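Local structure of bifunctional enzyme IspD/IspF (Campylobacter jejuni, 1W55) at residues A117-V126 with I142-K152. The protein catalyses two steps of isoprenoid precursor biosynthesis, transferring the cytidylyl group of CTP to 2-C-methyl-D-erythritol 4-phosphate and cyclising the later 2-phosphate intermediate to 2-C-methyl-D-erythritol 2,4-cyclodiphosphate with release of CMP. Sequence-based numbering, arbitrary orientation.
Sequences ADCITPALKV and IKLIQTPQISK. With EDO (1,2-ethanediol), chain F.
Thr121 OG1 accepts a nearly straight hydrogen bond from Gln149 NE2 (2.8 Å, 171° at the hydrogen), and the hydroxyl lies almost in the amide plane of the glutamine. The pair belongs to the mixed sheet of the GT-A-like IspD domain, where strand 119-124 runs nearly antiparallel to 149-152 but splays from 142-145 (131°). With OG1 anti to the backbone N of Thr121 (chi1 -179°), the hydroxyl is turned to the end of the extended Gln149, and the two side chains lie side by side, pointing the same way. The carboxylate of Asp168 also bonds to NE2 and the backbone N-H of Asp169 meets OE1, which fixes the amide's rotation. Ile120 and Ile150 form a hydrogen-bonded pair (Ile120 N to Ile150 O 2.7 Å), as do Leu124 and Leu144. Between these ladders the register slips by two residues, where segment 142-152 loops out through Thr147 and the cis peptide bond before Pro148. There Gln146 N bonds to Pro122 O at 3.1 Å from above the carbonyl plane. Pro122 CD lies 3.0 Å from Pro148 O. Helix 104-111 packs on Ile120, Pro122 and Ile150, while residues 142-144 pair with a strand of the second subunit, carrying the sheet across the interface. Val126 CG2 meets Leu144 CG at 3.7 Å, the side chains crossing at about a right angle. At the far end Asp118 OD2 accepts a hydrogen bond from the backbone N-H of Lys179, and OD1 makes a salt bridge to Lys152 NZ at 3.3 Å.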
loop_
_atom_site.group_PDB
_atom_site.type_symbol
_atom_site.label_atom_id
_atom_site.label_comp_id
_atom_site.label_asym_id
_atom_site.label_seq_id
_atom_site.Cartn_x
_atom_site.Cartn_y
_atom_site.Cartn_z
ATOM N N ALA A 117 40.682 -13.992 -10.729
ATOM C CA ALA A 117 40.780 -14.272 -12.170
ATOM C C ALA A 117 41.065 -13.022 -13.014
ATOM O O ALA A 117 41.288 -11.936 -12.470
ATOM C CB ALA A 117 39.509 -14.998 -12.665
ATOM N N ASP A 118 41.072 -13.181 -14.340
ATOM C CA ASP A 118 41.279 -12.052 -15.253
ATOM C C ASP A 118 39.981 -11.288 -15.552
ATOM O O ASP A 118 40.011 -10.096 -15.869
ATOM C CB ASP A 118 41.918 -12.514 -16.562
ATOM C CG ASP A 118 43.235 -13.232 -16.349
ATOM O OD1 ASP A 118 44.106 -12.694 -15.625
ATOM O OD2 ASP A 118 43.474 -14.349 -16.859
ATOM N N CYS A 119 38.854 -11.989 -15.451
ATOM C CA CYS A 119 37.548 -11.401 -15.696
ATOM C C CYS A 119 36.542 -11.973 -14.702
ATOM O O CYS A 119 36.474 -13.198 -14.515
ATOM C CB CYS A 119 37.116 -11.675 -17.137
ATOM S SG CYS A 119 35.487 -11.053 -17.600
ATOM N N ILE A 120 35.796 -11.087 -14.040
ATOM C CA ILE A 120 34.758 -11.482 -13.081
ATOM C C ILE A 120 33.377 -11.112 -13.608
ATOM O O ILE A 120 33.119 -9.951 -13.938
ATOM C CB ILE A 120 34.960 -10.808 -11.703
ATOM C CG1 ILE A 120 36.453 -10.518 -11.401
ATOM C CG2 ILE A 120 34.261 -11.633 -10.604
ATOM C CD1 ILE A 120 37.351 -11.767 -11.246
ATOM N N THR A 121 32.487 -12.094 -13.659
ATOM C CA THR A 121 31.192 -11.921 -14.302
ATOM C C THR A 121 30.089 -12.663 -13.549
ATOM O O THR A 121 30.325 -13.742 -12.994
ATOM C CB THR A 121 31.261 -12.402 -15.792
ATOM O OG1 THR A 121 29.987 -12.211 -16.427
ATOM C CG2 THR A 121 31.449 -13.896 -15.879
ATOM N N PRO A 122 28.893 -12.083 -13.522
ATOM C CA PRO A 122 27.711 -12.793 -13.035
ATOM C C PRO A 122 27.189 -13.777 -14.073
ATOM O O PRO A 122 27.383 -13.601 -15.276
ATOM C CB PRO A 122 26.685 -11.672 -12.785
ATOM C CG PRO A 122 27.373 -10.386 -13.087
ATOM C CD PRO A 122 28.575 -10.704 -13.928
ATOM N N ALA A 123 26.535 -14.823 -13.586
ATOM C CA ALA A 123 26.007 -15.884 -14.422
ATOM C C ALA A 123 24.847 -16.540 -13.694
ATOM O O ALA A 123 24.792 -16.540 -12.460
ATOM C CB ALA A 123 27.083 -16.909 -14.738
ATOM N N LEU A 124 23.938 -17.105 -14.471
ATOM C CA LEU A 124 22.790 -17.818 -13.955
ATOM C C LEU A 124 22.722 -19.178 -14.620
ATOM O O LEU A 124 23.064 -19.322 -15.788
ATOM C CB LEU A 124 21.502 -17.045 -14.250
ATOM C CG LEU A 124 21.350 -15.665 -13.613
ATOM C CD1 LEU A 124 20.141 -14.961 -14.210
ATOM C CD2 LEU A 124 21.244 -15.763 -12.090
ATOM N N LYS A 125 22.278 -20.169 -13.855
ATOM C CA LYS A 125 22.013 -21.502 -14.373
ATOM C C LYS A 125 20.592 -21.529 -14.918
ATOM O O LYS A 125 19.804 -20.617 -14.659
ATOM C CB LYS A 125 22.162 -22.542 -13.257
ATOM C CG LYS A 125 23.549 -22.610 -12.603
ATOM C CD LYS A 125 23.601 -23.716 -11.533
ATOM C CE LYS A 125 24.133 -23.188 -10.195
ATOM N NZ LYS A 125 23.059 -22.650 -9.287
ATOM N N VAL A 126 20.268 -22.598 -15.642
ATOM C CA VAL A 126 18.966 -22.773 -16.268
ATOM C C VAL A 126 18.397 -24.156 -15.923
ATOM O O VAL A 126 19.084 -25.169 -16.079
ATOM C CB VAL A 126 19.072 -22.624 -17.815
ATOM C CG1 VAL A 126 17.731 -22.882 -18.487
ATOM C CG2 VAL A 126 19.596 -21.242 -18.190
ATOM N N ILE A 142 24.590 -25.226 -19.246
ATOM C CA ILE A 142 24.310 -23.888 -19.758
ATOM C C ILE A 142 24.598 -22.835 -18.703
ATOM O O ILE A 142 24.233 -23.012 -17.542
ATOM C CB ILE A 142 22.844 -23.793 -20.234
ATOM C CG1 ILE A 142 22.601 -24.728 -21.434
ATOM C CG2 ILE A 142 22.447 -22.340 -20.534
ATOM C CD1 ILE A 142 23.128 -24.217 -22.784
ATOM N N LYS A 143 25.249 -21.748 -19.118
ATOM C CA LYS A 143 25.339 -20.512 -18.329
ATOM C C LYS A 143 24.748 -19.346 -19.121
ATOM O O LYS A 143 25.098 -19.153 -20.292
ATOM C CB LYS A 143 26.797 -20.172 -18.010
ATOM C CG LYS A 143 27.357 -20.846 -16.792
ATOM C CD LYS A 143 28.699 -20.241 -16.402
ATOM C CE LYS A 143 29.450 -21.148 -15.440
ATOM N NZ LYS A 143 29.907 -22.424 -16.074
ATOM N N LEU A 144 23.870 -18.566 -18.490
ATOM C CA LEU A 144 23.456 -17.279 -19.052
ATOM C C LEU A 144 24.298 -16.204 -18.393
ATOM O O LEU A 144 24.298 -16.072 -17.164
ATOM C CB LEU A 144 21.964 -17.001 -18.841
ATOM C CG LEU A 144 20.965 -18.034 -19.375
ATOM C CD1 LEU A 144 19.540 -17.596 -19.063
ATOM C CD2 LEU A 144 21.127 -18.332 -20.871
ATOM N N ILE A 145 25.042 -15.459 -19.207
ATOM C CA ILE A 145 25.967 -14.473 -18.685
ATOM C C ILE A 145 25.316 -13.090 -18.597
ATOM O O ILE A 145 24.489 -12.706 -19.430
ATOM C CB ILE A 145 27.277 -14.423 -19.528
ATOM C CG1 ILE A 145 27.911 -15.817 -19.667
ATOM C CG2 ILE A 145 28.261 -13.452 -18.925
ATOM C CD1 ILE A 145 28.390 -16.461 -18.342
ATOM N N GLN A 146 25.708 -12.350 -17.573
ATOM C CA GLN A 146 25.180 -11.023 -17.340
ATOM C C GLN A 146 26.355 -10.061 -17.212
ATOM O O GLN A 146 27.521 -10.443 -17.370
ATOM C CB GLN A 146 24.320 -10.998 -16.064
ATOM C CG GLN A 146 23.060 -11.879 -16.092
ATOM C CD GLN A 146 22.184 -11.677 -14.851
ATOM O OE1 GLN A 146 22.684 -11.695 -13.719
ATOM N NE2 GLN A 146 20.882 -11.467 -15.062
ATOM N N THR A 147 26.016 -8.831 -16.871
ATOM C CA THR A 147 26.918 -7.694 -16.774
ATOM C C THR A 147 26.420 -7.029 -15.451
ATOM O O THR A 147 25.268 -7.295 -15.077
ATOM C CB THR A 147 26.641 -6.875 -18.075
ATOM O OG1 THR A 147 27.731 -6.987 -19.006
ATOM C CG2 THR A 147 26.444 -5.447 -17.856
ATOM N N PRO A 148 27.202 -6.225 -14.707
ATOM C CA PRO A 148 28.572 -5.784 -15.016
ATOM C C PRO A 148 29.638 -6.876 -14.994
ATOM O O PRO A 148 29.475 -7.913 -14.349
ATOM C CB PRO A 148 28.892 -4.770 -13.900
ATOM C CG PRO A 148 27.588 -4.483 -13.190
ATOM C CD PRO A 148 26.724 -5.680 -13.423
ATOM N N GLN A 149 30.723 -6.634 -15.724
ATOM C CA GLN A 149 31.839 -7.563 -15.778
ATOM C C GLN A 149 33.091 -6.749 -15.473
ATOM O O GLN A 149 33.241 -5.636 -15.970
ATOM C CB GLN A 149 31.929 -8.218 -17.162
ATOM C CG GLN A 149 30.705 -9.055 -17.555
ATOM C CD GLN A 149 30.828 -9.750 -18.913
ATOM O OE1 GLN A 149 31.156 -9.119 -19.919
ATOM N NE2 GLN A 149 30.531 -11.048 -18.946
ATOM N N ILE A 150 33.968 -7.279 -14.627
ATOM C CA ILE A 150 35.221 -6.598 -14.317
ATOM C C ILE A 150 36.378 -7.353 -14.956
ATOM O O ILE A 150 36.485 -8.581 -14.819
ATOM C CB ILE A 150 35.455 -6.487 -12.786
ATOM C CG1 ILE A 150 34.275 -5.830 -12.090
ATOM C CG2 ILE A 150 36.715 -5.681 -12.493
ATOM C CD1 ILE A 150 34.290 -6.026 -10.572
ATOM N N SER A 151 37.252 -6.610 -15.627
ATOM C CA SER A 151 38.391 -7.199 -16.309
ATOM C C SER A 151 39.636 -6.393 -16.004
ATOM O O SER A 151 39.555 -5.206 -15.660
ATOM C CB SER A 151 38.164 -7.215 -17.826
ATOM O OG SER A 151 37.020 -7.966 -18.166
ATOM N N LYS A 152 40.787 -7.043 -16.138
ATOM C CA LYS A 152 42.056 -6.328 -16.165
ATOM C C LYS A 152 42.077 -5.605 -17.500
ATOM O O LYS A 152 41.904 -6.219 -18.564
ATOM C CB LYS A 152 43.253 -7.278 -16.038
ATOM C CG LYS A 152 43.260 -8.127 -14.758
ATOM C CD LYS A 152 44.534 -7.905 -13.933
ATOM C CE LYS A 152 44.699 -8.958 -12.822
ATOM N NZ LYS A 152 44.465 -10.366 -13.313
HETATM C C1 EDO F . 26.383 -9.287 -22.525
HETATM O O1 EDO F . 25.079 -8.747 -22.683
HETATM C C2 EDO F . 26.348 -10.414 -21.516
HETATM O O2 EDO F . 25.311 -11.305 -21.860
HETATM O O HOH W 1 22.414 -24.470 -16.343
#